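Local coordinates for protein MB2760 (Mycobacterium tuberculosis, PDB 2BNG) that hydrolyses long or bulky lipophilic epoxides, such as epoxystearic acid and cholesterol 5,6-oxide, to diols in vitro, its physiological substrates being still unidentified, at residues D32-D37 with L63-Q68; A38-D43 with G115-W120; V75-I80 with T89-A94. All blocks are in the same frame, centred on the assembly; numbering follows the deposited sequence.

Interaction 1. Residues D32-D37 with L63-Q68; sequences DFDTVD and LLRRMQ
The first turn of helix 33-39 comes up against the C-terminal part of helix 57-65, nearest at F33 and R65, whose CA atoms lie 6.1 Å apart. F33 does most of the packing. With CG anti to its carbonyl carbon (chi1 -70°), the ring reaches over to the backbone of R65, and R65 CA sits over one ring face in a CH-pi contact, 3.7 Å from the centroid and displaced toward the rim. The aliphatic part of Q68, which closes the type I turn begun at R65, comes to the ring edge, CG near its plane. R65 returns the grip: its chain crosses F33 at a slant, bends at chi3 (-68°), and lays the guanidinium over F33 CB, which stands 3.4 Å above the centre of that plane. R65 NH2 makes both salt bridges of this contact. It bonds D34 OD2 at 3.0 Å, almost straight at 174°, and D37 OD2 at 2.7 Å with more of a bend, both carboxylates coming in at the guanidinium edge. The result is a small salt-bridge network in which D34 and D37, three residues apart on one helix, share an arginine from the other; it ties together two helices of the NTF2-like fold of the limonene epoxide hydrolase family. At the start of helix 33-39, D32 takes the N-cap position, and T35 OG1 hydrogen-bonds D32 OD2. Deeper in, V36 CG1 meets L64 CD1 at 4.3 Å, and helix 13-30 backs this apolar side, with F24 and A27 against V36 and L28 against L64.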
ATOM      1  N   ASP C  32      18.987  13.846 -30.307  1.00 40.93           N
ATOM      2  CA  ASP C  32      18.897  15.022 -29.465  1.00 41.62           C
ATOM      3  C   ASP C  32      20.237  15.746 -29.608  1.00 41.67           C
ATOM      4  O   ASP C  32      21.161  15.610 -28.779  1.00 41.01           O
ATOM      5  CB  ASP C  32      18.595  14.587 -28.026  1.00 41.62           C
ATOM      6  CG  ASP C  32      18.666  15.728 -27.015  1.00 43.37           C
ATOM      7  OD1 ASP C  32      18.776  16.911 -27.421  1.00 43.27           O
ATOM      8  OD2 ASP C  32      18.623  15.418 -25.792  1.00 44.03           O
ATOM      9  N   PHE C  33      20.336  16.518 -30.688  1.00 42.03           N
ATOM     10  CA  PHE C  33      21.652  16.963 -31.167  1.00 42.42           C
ATOM     11  C   PHE C  33      22.257  18.079 -30.356  1.00 43.38           C
ATOM     12  O   PHE C  33      23.476  18.256 -30.351  1.00 43.66           O
ATOM     13  CB  PHE C  33      21.646  17.259 -32.669  1.00 42.60           C
ATOM     14  CG  PHE C  33      21.517  16.024 -33.506  1.00 42.54           C
ATOM     15  CD1 PHE C  33      22.520  15.054 -33.484  1.00 42.34           C
ATOM     16  CD2 PHE C  33      20.388  15.808 -34.283  1.00 43.97           C
ATOM     17  CE1 PHE C  33      22.411  13.908 -34.238  1.00 42.96           C
ATOM     18  CE2 PHE C  33      20.262  14.652 -35.041  1.00 44.49           C
ATOM     19  CZ  PHE C  33      21.273  13.697 -35.019  1.00 42.66           C
ATOM     20  N   ASP C  34      21.416  18.807 -29.636  1.00 44.22           N
ATOM     21  CA  ASP C  34      21.928  19.806 -28.720  1.00 45.96           C
ATOM     22  C   ASP C  34      22.598  19.184 -27.480  1.00 45.32           C
ATOM     23  O   ASP C  34      23.606  19.713 -26.986  1.00 46.36           O
ATOM     24  CB  ASP C  34      20.841  20.788 -28.313  1.00 47.81           C
ATOM     25  CG  ASP C  34      20.281  21.556 -29.491  1.00 49.98           C
ATOM     26  OD1 ASP C  34      19.329  22.304 -29.304  1.00 53.83           O
ATOM     27  OD2 ASP C  34      20.753  21.419 -30.619  1.00 51.14           O
ATOM     28  N   THR C  35      22.059  18.070 -26.987  1.00 43.66           N
ATOM     29  CA  THR C  35      22.743  17.299 -25.948  1.00 42.48           C
ATOM     30  C   THR C  35      24.039  16.658 -26.471  1.00 41.82           C
ATOM     31  O   THR C  35      25.043  16.614 -25.759  1.00 42.36           O
ATOM     32  CB  THR C  35      21.811  16.241 -25.334  1.00 41.66           C
ATOM     33  OG1 THR C  35      20.669  16.899 -24.776  1.00 41.95           O
ATOM     34  CG2 THR C  35      22.509  15.424 -24.256  1.00 39.16           C
ATOM     35  N   VAL C  36      24.018  16.165 -27.708  1.00 40.79           N
ATOM     36  CA  VAL C  36      25.234  15.649 -28.344  1.00 40.06           C
ATOM     37  C   VAL C  36      26.329  16.743 -28.389  1.00 41.48           C
ATOM     38  O   VAL C  36      27.485  16.505 -28.027  1.00 41.60           O
ATOM     39  CB  VAL C  36      24.945  15.094 -29.753  1.00 39.26           C
ATOM     40  CG1 VAL C  36      26.253  14.892 -30.533  1.00 37.92           C
ATOM     41  CG2 VAL C  36      24.117  13.800 -29.650  1.00 37.10           C
ATOM     42  N   ASP C  37      25.939  17.944 -28.806  1.00 42.89           N
ATOM     43  CA  ASP C  37      26.817  19.126 -28.793  1.00 44.94           C
ATOM     44  C   ASP C  37      27.390  19.503 -27.440  1.00 44.98           C
ATOM     45  O   ASP C  37      28.573  19.814 -27.323  1.00 45.80           O
ATOM     46  CB  ASP C  37      26.066  20.350 -29.308  1.00 46.93           C
ATOM     47  CG  ASP C  37      26.019  20.395 -30.793  1.00 50.36           C
ATOM     48  OD1 ASP C  37      27.005  19.964 -31.421  1.00 53.71           O
ATOM     49  OD2 ASP C  37      25.004  20.843 -31.350  1.00 55.05           O
ATOM     50  N   LEU C  63      28.950  16.418 -37.910  1.00 41.77           N
ATOM     51  CA  LEU C  63      28.915  15.203 -38.731  1.00 41.76           C
ATOM     52  C   LEU C  63      27.721  14.322 -38.347  1.00 40.64           C
ATOM     53  O   LEU C  63      26.950  13.885 -39.215  1.00 40.16           O
ATOM     54  CB  LEU C  63      30.200  14.404 -38.561  1.00 41.52           C
ATOM     55  CG  LEU C  63      30.462  13.431 -39.693  1.00 44.18           C
ATOM     56  CD1 LEU C  63      30.943  14.170 -40.934  1.00 47.40           C
ATOM     57  CD2 LEU C  63      31.493  12.421 -39.271  1.00 45.45           C
ATOM     58  N   LEU C  64      27.585  14.085 -37.040  1.00 39.80           N
ATOM     59  CA  LEU C  64      26.496  13.293 -36.505  1.00 39.46           C
ATOM     60  C   LEU C  64      25.146  13.954 -36.741  1.00 40.55           C
ATOM     61  O   LEU C  64      24.191  13.298 -37.170  1.00 40.27           O
ATOM     62  CB  LEU C  64      26.706  13.015 -35.015  1.00 38.60           C
ATOM     63  CG  LEU C  64      27.870  12.071 -34.673  1.00 38.53           C
ATOM     64  CD1 LEU C  64      28.129  12.085 -33.175  1.00 38.33           C
ATOM     65  CD2 LEU C  64      27.654  10.642 -35.189  1.00 35.68           C
ATOM     66  N   ARG C  65      25.072  15.258 -36.489  1.00 41.90           N
ATOM     67  CA  ARG C  65      23.862  16.010 -36.771  1.00 43.56           C
ATOM     68  C   ARG C  65      23.433  15.852 -38.227  1.00 44.23           C
ATOM     69  O   ARG C  65      22.243  15.712 -38.519  1.00 44.51           O
ATOM     70  CB  ARG C  65      24.033  17.487 -36.411  1.00 44.55           C
ATOM     71  CG  ARG C  65      22.780  18.333 -36.634  1.00 46.19           C
ATOM     72  CD  ARG C  65      23.047  19.824 -36.383  1.00 48.02           C
ATOM     73  NE  ARG C  65      23.315  20.077 -34.963  1.00 49.26           N
ATOM     74  CZ  ARG C  65      22.383  20.377 -34.054  1.00 50.58           C
ATOM     75  NH1 ARG C  65      21.100  20.474 -34.409  1.00 49.20           N
ATOM     76  NH2 ARG C  65      22.735  20.578 -32.779  1.00 50.91           N
ATOM     77  N   ARG C  66      24.399  15.850 -39.134  1.00 45.08           N
ATOM     78  CA  ARG C  66      24.074  15.798 -40.548  1.00 46.21           C
ATOM     79  C   ARG C  66      23.666  14.427 -41.044  1.00 46.13           C
ATOM     80  O   ARG C  66      23.238  14.277 -42.180  1.00 46.87           O
ATOM     81  CB  ARG C  66      25.182  16.405 -41.383  1.00 46.90           C
ATOM     82  CG  ARG C  66      25.110  17.878 -41.269  1.00 47.80           C
ATOM     83  CD  ARG C  66      26.107  18.537 -42.086  1.00 47.85           C
ATOM     84  NE  ARG C  66      26.042  19.948 -41.790  1.00 47.82           N
ATOM     85  CZ  ARG C  66      26.982  20.783 -42.144  1.00 48.41           C
ATOM     86  NH1 ARG C  66      27.971  20.275 -42.804  1.00 47.45           N
ATOM     87  NH2 ARG C  66      26.941  22.078 -41.862  1.00 48.27           N
HETATM   88  N   MSE C  67      23.756  13.436 -40.180  0.44 45.67           N
HETATM   89  CA  MSE C  67      23.324  12.117 -40.555  1.00 47.06           C
HETATM   90  C   MSE C  67      21.834  11.855 -40.324  1.00 46.09           C
HETATM   91  O   MSE C  67      21.261  10.870 -40.816  1.00 45.85           O
HETATM   92  CB  MSE C  67      24.176  11.085 -39.853  1.00 45.69           C
HETATM   93  CG  MSE C  67      25.445  10.792 -40.637  1.00 47.26           C
HETATM   94 SE   MSE C  67      26.481   9.543 -39.618  1.00 53.06          SE
HETATM   95  CE  MSE C  67      27.915  10.671 -38.972  1.00 49.95           C
ATOM     96  N   GLN C  68      21.218  12.756 -39.579  1.00 45.85           N
ATOM     97  CA  GLN C  68      19.807  12.734 -39.310  1.00 45.77           C
ATOM     98  C   GLN C  68      18.980  12.534 -40.584  1.00 46.22           C
ATOM     99  O   GLN C  68      19.164  13.253 -41.574  1.00 46.64           O
ATOM    100  CB  GLN C  68      19.487  14.081 -38.726  1.00 46.31           C
ATOM    101  CG  GLN C  68      18.478  14.084 -37.726  1.00 47.31           C
ATOM    102  CD  GLN C  68      17.137  14.309 -38.230  1.00 49.55           C
ATOM    103  OE1 GLN C  68      16.215  13.805 -37.693  1.00 48.61           O
ATOM    104  NE2 GLN C  68      16.997  15.092 -39.233  1.00 50.30           N
TER

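Interaction 2. Residues A38-D43 with G115-W120; sequences AALGDD and GRITLW
Two backbone hydrogen bonds join the end of helix 33-39 to the start of strand 116-123, and both use I117. I117 N gives its hydrogen to A39 O at 2.8 Å, practically straight at 178°, and I117 O receives G41 N, also at 2.8 Å. L40, the first residue to leave the helix, is thereby paired with I117 in a parallel bridge. R116 CA adds a CA-H...O contact to A39 O.

The polar side chain in play is R116. Its chain bends at chi3 (66°) and carries the guanidinium back across the helix end, one face over A38 O and the opposite face over G41 CA. R116 NH2 also comes within 2.7 Å of L40 O. The positive group thus lies by carbonyls at the C-terminal end of the helix, A38 O within it and L40 O just past it, where the helix dipole would probably favour it.

Apolar contact is modest: L40 CD2 reaches I117 CB at 4.2 Å, the two side chains sharing one face of the sheet, where F24 of helix 13-30 touches both. T60 of helix 57-65 also touches L40.

Further along, T118 and L119 both face E111, a classic beta bulge against strand 100-113. The arrangement is a helix running straight into a short parallel strand, on the side of strand 116-123 where 44-48 pairs further along, in the curved mixed sheet of the NTF2-like fold.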
ATOM      1  N   ALA C  38      26.542  19.516 -26.425  1.00 44.40           N
ATOM      2  CA  ALA C  38      26.987  19.794 -25.067  1.00 44.56           C
ATOM      3  C   ALA C  38      27.902  18.688 -24.514  1.00 43.34           C
ATOM      4  O   ALA C  38      28.787  18.977 -23.704  1.00 44.57           O
ATOM      5  CB  ALA C  38      25.793  20.002 -24.160  1.00 44.63           C
ATOM      6  N   ALA C  39      27.703  17.439 -24.959  1.00 41.07           N
ATOM      7  CA  ALA C  39      28.409  16.285 -24.386  1.00 39.37           C
ATOM      8  C   ALA C  39      29.855  16.153 -24.867  1.00 39.10           C
ATOM      9  O   ALA C  39      30.681  15.566 -24.174  1.00 39.05           O
ATOM     10  CB  ALA C  39      27.648  14.999 -24.665  1.00 37.56           C
ATOM     11  N   LEU C  40      30.177  16.699 -26.040  1.00 38.85           N
ATOM     12  CA  LEU C  40      31.478  16.400 -26.657  1.00 38.03           C
ATOM     13  C   LEU C  40      32.476  17.518 -26.442  1.00 39.74           C
ATOM     14  O   LEU C  40      32.226  18.657 -26.806  1.00 40.81           O
ATOM     15  CB  LEU C  40      31.337  16.090 -28.153  1.00 36.72           C
ATOM     16  CG  LEU C  40      30.446  14.906 -28.563  1.00 34.75           C
ATOM     17  CD1 LEU C  40      30.378  14.783 -30.093  1.00 32.10           C
ATOM     18  CD2 LEU C  40      30.899  13.592 -27.924  1.00 31.87           C
ATOM     19  N   GLY C  41      33.610  17.187 -25.837  1.00 40.28           N
ATOM     20  CA  GLY C  41      34.656  18.158 -25.600  1.00 42.16           C
ATOM     21  C   GLY C  41      35.254  18.695 -26.892  1.00 43.27           C
ATOM     22  O   GLY C  41      35.315  17.994 -27.906  1.00 42.06           O
ATOM     23  N   ASP C  42      35.708  19.944 -26.848  1.00 45.55           N
ATOM     24  CA  ASP C  42      36.361  20.584 -27.994  1.00 47.33           C
ATOM     25  C   ASP C  42      37.513  19.790 -28.610  1.00 46.61           C
ATOM     26  O   ASP C  42      37.656  19.766 -29.825  1.00 46.49           O
ATOM     27  CB  ASP C  42      36.816  21.996 -27.643  1.00 49.95           C
ATOM     28  CG  ASP C  42      35.659  22.988 -27.610  1.00 52.65           C
ATOM     29  OD1 ASP C  42      35.858  24.132 -27.136  1.00 57.16           O
ATOM     30  OD2 ASP C  42      34.541  22.637 -28.053  1.00 53.34           O
ATOM     31  N   ASP C  43      38.300  19.112 -27.782  1.00 46.41           N
ATOM     32  CA  ASP C  43      39.385  18.281 -28.284  1.00 46.19           C
ATOM     33  C   ASP C  43      39.111  16.780 -28.300  1.00 43.76           C
ATOM     34  O   ASP C  43      40.036  15.968 -28.206  1.00 43.99           O
ATOM     35  CB  ASP C  43      40.650  18.579 -27.526  1.00 48.02           C
ATOM     36  CG  ASP C  43      41.221  19.921 -27.903  1.00 53.36           C
ATOM     37  OD1 ASP C  43      42.448  20.047 -27.898  1.00 58.40           O
ATOM     38  OD2 ASP C  43      40.481  20.871 -28.234  1.00 57.01           O
ATOM     39  N   GLY C 115      32.319  16.554 -17.128  1.00 51.08           N
ATOM     40  CA  GLY C 115      31.068  16.297 -17.840  1.00 49.08           C
ATOM     41  C   GLY C 115      31.177  16.211 -19.357  1.00 47.39           C
ATOM     42  O   GLY C 115      30.205  15.863 -20.023  1.00 46.39           O
ATOM     43  N   ARG C 116      32.354  16.507 -19.914  1.00 46.82           N
ATOM     44  CA  ARG C 116      32.535  16.414 -21.366  1.00 44.95           C
ATOM     45  C   ARG C 116      33.386  15.233 -21.816  1.00 42.54           C
ATOM     46  O   ARG C 116      34.380  14.881 -21.170  1.00 42.81           O
ATOM     47  CB  ARG C 116      33.014  17.747 -21.957  1.00 46.49           C
ATOM     48  CG  ARG C 116      32.049  18.845 -21.530  1.00 48.89           C
ATOM     49  CD  ARG C 116      31.989  20.061 -22.384  1.00 51.90           C
ATOM     50  NE  ARG C 116      31.469  19.880 -23.745  1.00 54.59           N
ATOM     51  CZ  ARG C 116      31.312  20.895 -24.604  1.00 56.84           C
ATOM     52  NH1 ARG C 116      31.617  22.094 -24.226  1.00 58.57           N
ATOM     53  NH2 ARG C 116      30.857  20.762 -25.831  1.00 55.19           N
ATOM     54  N   ILE C 117      32.973  14.622 -22.924  1.00 39.54           N
ATOM     55  CA  ILE C 117      33.657  13.475 -23.480  1.00 36.76           C
ATOM     56  C   ILE C 117      34.843  13.922 -24.327  1.00 36.96           C
ATOM     57  O   ILE C 117      34.689  14.633 -25.319  1.00 36.79           O
ATOM     58  CB  ILE C 117      32.684  12.587 -24.290  1.00 35.44           C
ATOM     59  CG1 ILE C 117      31.620  12.001 -23.345  1.00 34.02           C
ATOM     60  CG2 ILE C 117      33.458  11.495 -25.093  1.00 33.76           C
ATOM     61  CD1 ILE C 117      30.443  11.304 -24.035  1.00 33.03           C
ATOM     62  N   THR C 118      36.036  13.486 -23.916  1.00 36.72           N
ATOM     63  CA  THR C 118      37.282  13.833 -24.612  1.00 36.84           C
ATOM     64  C   THR C 118      37.833  12.692 -25.465  1.00 35.27           C
ATOM     65  O   THR C 118      38.579  12.936 -26.414  1.00 35.47           O
ATOM     66  CB  THR C 118      38.350  14.366 -23.637  1.00 38.35           C
ATOM     67  OG1 THR C 118      38.643  13.364 -22.656  1.00 39.40           O
ATOM     68  CG2 THR C 118      37.840  15.646 -22.943  1.00 38.50           C
ATOM     69  N   LEU C 119      37.452  11.457 -25.121  1.00 33.35           N
ATOM     70  CA  LEU C 119      37.784  10.283 -25.919  1.00 31.79           C
ATOM     71  C   LEU C 119      36.536   9.448 -26.148  1.00 30.46           C
ATOM     72  O   LEU C 119      35.769   9.202 -25.220  1.00 29.99           O
ATOM     73  CB  LEU C 119      38.875   9.423 -25.265  1.00 31.44           C
ATOM     74  CG  LEU C 119      39.198   8.100 -25.977  1.00 30.31           C
ATOM     75  CD1 LEU C 119      39.824   8.315 -27.373  1.00 27.94           C
ATOM     76  CD2 LEU C 119      40.067   7.191 -25.120  1.00 31.32           C
ATOM     77  N   TRP C 120      36.341   9.022 -27.397  1.00 29.51           N
ATOM     78  CA  TRP C 120      35.255   8.102 -27.755  1.00 27.62           C
ATOM     79  C   TRP C 120      35.845   7.090 -28.732  1.00 27.31           C
ATOM     80  O   TRP C 120      36.167   7.411 -29.896  1.00 27.34           O
ATOM     81  CB  TRP C 120      34.086   8.862 -28.359  1.00 27.56           C
ATOM     82  CG  TRP C 120      32.998   8.026 -28.955  1.00 26.39           C
ATOM     83  CD1 TRP C 120      32.742   6.713 -28.710  1.00 25.91           C
ATOM     84  CD2 TRP C 120      31.993   8.470 -29.880  1.00 25.66           C
ATOM     85  NE1 TRP C 120      31.634   6.299 -29.432  1.00 26.08           N
ATOM     86  CE2 TRP C 120      31.164   7.361 -30.166  1.00 25.73           C
ATOM     87  CE3 TRP C 120      31.714   9.701 -30.498  1.00 27.25           C
ATOM     88  CZ2 TRP C 120      30.063   7.446 -31.034  1.00 25.76           C
ATOM     89  CZ3 TRP C 120      30.620   9.780 -31.380  1.00 26.92           C
ATOM     90  CH2 TRP C 120      29.815   8.663 -31.629  1.00 25.83           C
TER

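Interaction 3. Residues V75-I80 with T89-A94; sequences VKIHRI and TERTDA
This is an antiparallel pairing within a beta hairpin, 72-83 with 86-97, at one side of the curved sheet. K76 and T92 form a hydrogen-bonded pair, K76 N to T92 O and T92 N to K76 O both 2.9 Å. H78 and R79 both face E90, a classic beta bulge: H78 N bonds E90 O at 2.7 Å, and R79 N reaches the same oxygen only weakly. At the bulge H78 points toward the partner strand, CG anti to its carbonyl carbon (chi1 -51°), and NE2 and T92 OG1 share a hydrogen bond of 2.6 Å at the ring edge. R79 and E90 lie side by side on the sheet face they share with K76 and T92, R79 NH1 meeting the syn lone pair of E90 OE1 at 2.7 Å. This salt bridge continues into the second subunit, whose E111 takes R79 NH2 and whose R121 and Y123 reach E90 OE2.

The other face carries V75, I77, I80, T89, R91 and D93. R91 holds D93, the probable proton donor, side-on: NE to OD2 at 3.1 Å and NH2 to OD1 at 2.9 Å. R91 passes V75 CG1, 3.6 Å from NE, and its NH2 also forms a salt bridge to OD2 of D122, the probable proton acceptor.

Helix 13-30 lies against this second face, with L25 on I77 and R91 and I18 on I80, while strand 100-113 flanks 86-97 on its other edge.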
ATOM      1  N   VAL C  75      21.210   2.028 -29.665  1.00 34.90           N
ATOM      2  CA  VAL C  75      22.251   1.649 -28.738  1.00 33.99           C
ATOM      3  C   VAL C  75      21.595   0.985 -27.555  1.00 34.04           C
ATOM      4  O   VAL C  75      20.673   1.506 -26.953  1.00 34.49           O
ATOM      5  CB  VAL C  75      23.113   2.847 -28.269  1.00 34.08           C
ATOM      6  CG1 VAL C  75      24.222   2.364 -27.320  1.00 33.49           C
ATOM      7  CG2 VAL C  75      23.735   3.589 -29.475  1.00 33.80           C
ATOM      8  N   LYS C  76      22.060  -0.205 -27.250  1.00 33.63           N
ATOM      9  CA  LYS C  76      21.606  -0.890 -26.089  1.00 33.58           C
ATOM     10  C   LYS C  76      22.871  -1.212 -25.294  1.00 32.79           C
ATOM     11  O   LYS C  76      23.771  -1.901 -25.790  1.00 32.15           O
ATOM     12  CB  LYS C  76      20.819  -2.113 -26.537  1.00 34.15           C
ATOM     13  CG  LYS C  76      20.522  -3.125 -25.491  1.00 36.83           C
ATOM     14  CD  LYS C  76      19.623  -2.638 -24.445  1.00 41.24           C
ATOM     15  CE  LYS C  76      18.925  -3.837 -23.792  1.00 44.86           C
ATOM     16  NZ  LYS C  76      18.916  -3.804 -22.337  1.00 45.79           N
ATOM     17  N   ILE C  77      22.957  -0.649 -24.085  1.00 32.22           N
ATOM     18  CA  ILE C  77      24.113  -0.859 -23.216  1.00 31.30           C
ATOM     19  C   ILE C  77      23.796  -2.031 -22.298  1.00 31.60           C
ATOM     20  O   ILE C  77      22.838  -1.969 -21.542  1.00 32.29           O
ATOM     21  CB  ILE C  77      24.443   0.427 -22.376  1.00 31.69           C
ATOM     22  CG1 ILE C  77      24.559   1.671 -23.285  1.00 30.31           C
ATOM     23  CG2 ILE C  77      25.721   0.200 -21.527  1.00 30.99           C
ATOM     24  CD1 ILE C  77      24.623   3.032 -22.521  1.00 30.79           C
ATOM     25  N   HIS C  78      24.582  -3.098 -22.380  1.00 31.26           N
ATOM     26  CA  HIS C  78      24.404  -4.269 -21.510  1.00 31.95           C
ATOM     27  C   HIS C  78      25.120  -4.118 -20.167  1.00 32.31           C
ATOM     28  O   HIS C  78      24.596  -4.516 -19.130  1.00 33.30           O
ATOM     29  CB  HIS C  78      24.883  -5.543 -22.212  1.00 32.08           C
ATOM     30  CG  HIS C  78      24.300  -5.733 -23.582  1.00 32.96           C
ATOM     31  ND1 HIS C  78      22.971  -6.056 -23.794  1.00 33.28           N
ATOM     32  CD2 HIS C  78      24.866  -5.648 -24.812  1.00 31.58           C
ATOM     33  CE1 HIS C  78      22.742  -6.143 -25.093  1.00 32.93           C
ATOM     34  NE2 HIS C  78      23.874  -5.897 -25.732  1.00 32.35           N
ATOM     35  N   ARG C  79      26.327  -3.558 -20.209  1.00 31.40           N
ATOM     36  CA  ARG C  79      27.148  -3.318 -19.028  1.00 31.66           C
ATOM     37  C   ARG C  79      27.955  -2.059 -19.273  1.00 31.06           C
ATOM     38  O   ARG C  79      28.335  -1.778 -20.422  1.00 29.72           O
ATOM     39  CB  ARG C  79      28.094  -4.490 -18.760  1.00 31.75           C
ATOM     40  CG  ARG C  79      27.384  -5.826 -18.418  1.00 33.25           C
ATOM     41  CD  ARG C  79      28.404  -6.944 -18.348  1.00 34.78           C
ATOM     42  NE  ARG C  79      27.873  -8.243 -17.908  1.00 36.72           N
ATOM     43  CZ  ARG C  79      27.266  -9.106 -18.718  1.00 37.48           C
ATOM     44  NH1 ARG C  79      27.078  -8.807 -19.910  1.00 35.42           N
ATOM     45  NH2 ARG C  79      26.812 -10.268 -18.394  1.00 38.79           N
ATOM     46  N   ILE C  80      28.183  -1.311 -18.192  1.00 31.56           N
ATOM     47  CA  ILE C  80      28.921  -0.064 -18.208  1.00 31.31           C
ATOM     48  C   ILE C  80      29.578   0.115 -16.841  1.00 32.93           C
ATOM     49  O   ILE C  80      28.963  -0.157 -15.835  1.00 34.21           O
ATOM     50  CB  ILE C  80      27.989   1.145 -18.566  1.00 31.49           C
ATOM     51  CG1 ILE C  80      28.788   2.464 -18.571  1.00 30.59           C
ATOM     52  CG2 ILE C  80      26.717   1.182 -17.654  1.00 29.35           C
ATOM     53  CD1 ILE C  80      28.081   3.623 -19.264  1.00 30.58           C
ATOM     54  N   THR C  89      32.121   0.163 -21.874  1.00 28.08           N
ATOM     55  CA  THR C  89      30.774  -0.030 -22.298  1.00 27.72           C
ATOM     56  C   THR C  89      30.678  -1.333 -23.132  1.00 27.31           C
ATOM     57  O   THR C  89      31.505  -1.581 -24.004  1.00 27.50           O
ATOM     58  CB  THR C  89      30.447   1.309 -23.010  1.00 28.41           C
ATOM     59  OG1 THR C  89      29.211   1.845 -22.655  1.00 29.87           O
ATOM     60  CG2 THR C  89      30.431   1.289 -24.329  1.00 25.49           C
ATOM     61  N   GLU C  90      29.728  -2.210 -22.797  1.00 27.11           N
ATOM     62  CA  GLU C  90      29.435  -3.400 -23.611  1.00 26.59           C
ATOM     63  C   GLU C  90      28.054  -3.181 -24.207  1.00 26.30           C
ATOM     64  O   GLU C  90      27.072  -3.055 -23.466  1.00 27.06           O
ATOM     65  CB  GLU C  90      29.467  -4.694 -22.780  1.00 27.25           C
ATOM     66  CG  GLU C  90      29.240  -5.971 -23.610  1.00 27.19           C
ATOM     67  CD  GLU C  90      28.820  -7.219 -22.795  1.00 29.04           C
ATOM     68  OE1 GLU C  90      28.276  -7.102 -21.672  1.00 30.78           O
ATOM     69  OE2 GLU C  90      29.013  -8.343 -23.296  1.00 29.10           O
ATOM     70  N   ARG C  91      27.975  -3.085 -25.531  1.00 25.60           N
ATOM     71  CA  ARG C  91      26.737  -2.693 -26.192  1.00 25.89           C
ATOM     72  C   ARG C  91      26.380  -3.561 -27.387  1.00 26.57           C
ATOM     73  O   ARG C  91      27.199  -4.322 -27.914  1.00 27.14           O
ATOM     74  CB  ARG C  91      26.768  -1.213 -26.668  1.00 25.27           C
ATOM     75  CG  ARG C  91      27.807  -0.340 -26.034  1.00 25.21           C
ATOM     76  CD  ARG C  91      27.571   1.124 -26.269  1.00 24.77           C
ATOM     77  NE  ARG C  91      27.755   1.576 -27.642  1.00 23.31           N
ATOM     78  CZ  ARG C  91      28.844   2.198 -28.113  1.00 25.21           C
ATOM     79  NH1 ARG C  91      29.903   2.433 -27.326  1.00 23.06           N
ATOM     80  NH2 ARG C  91      28.880   2.611 -29.400  1.00 22.30           N
ATOM     81  N   THR C  92      25.125  -3.428 -27.800  1.00 27.25           N
ATOM     82  CA  THR C  92      24.674  -3.800 -29.125  1.00 27.85           C
ATOM     83  C   THR C  92      24.241  -2.498 -29.797  1.00 27.62           C
ATOM     84  O   THR C  92      23.460  -1.728 -29.242  1.00 27.68           O
ATOM     85  CB  THR C  92      23.495  -4.783 -29.071  1.00 28.67           C
ATOM     86  OG1 THR C  92      23.872  -5.954 -28.321  1.00 30.79           O
ATOM     87  CG2 THR C  92      23.117  -5.223 -30.457  1.00 28.48           C
ATOM     88  N   ASP C  93      24.789  -2.237 -30.977  1.00 27.26           N
ATOM     89  CA  ASP C  93      24.420  -1.060 -31.751  1.00 27.44           C
ATOM     90  C   ASP C  93      23.659  -1.520 -32.990  1.00 27.60           C
ATOM     91  O   ASP C  93      23.750  -2.677 -33.394  1.00 27.74           O
ATOM     92  CB  ASP C  93      25.680  -0.271 -32.173  1.00 27.07           C
ATOM     93  CG  ASP C  93      26.278   0.584 -31.034  1.00 29.84           C
ATOM     94  OD1 ASP C  93      27.017   1.539 -31.358  1.00 31.90           O
ATOM     95  OD2 ASP C  93      26.028   0.319 -29.828  1.00 32.09           O
ATOM     96  N   ALA C  94      22.928  -0.608 -33.604  1.00 28.29           N
ATOM     97  CA  ALA C  94      22.316  -0.854 -34.896  1.00 29.56           C
ATOM     98  C   ALA C  94      22.400   0.403 -35.747  1.00 30.26           C
ATOM     99  O   ALA C  94      22.148   1.493 -35.246  1.00 29.67           O
ATOM    100  CB  ALA C  94      20.871  -1.280 -34.712  1.00 29.66           C
TER

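How the interactions relate
Interactions 1 and 2 follow one another along helix 33-39 and touch: R116 NH2 lies 2.9 Å from D37 O, and L64 CD1 meets W120 CZ3 at 3.8 Å. Interaction 3 stands apart, its centre about 19 Å from each of the others, with nearest atoms about 10 Å from interaction 1 and about 5 Å from interaction 2. The active site draws them together. Interaction 3 holds D93 and, through R91, reaches D122, further along strand 116-123, which interaction 2 uses. Interaction 2 reaches the site through W120 NE1, weakly hydrogen-bonded to D122 OD2, while the L64 side chain of interaction 1 stays about 9 Å from that of D122; helix 13-30 packs on all three.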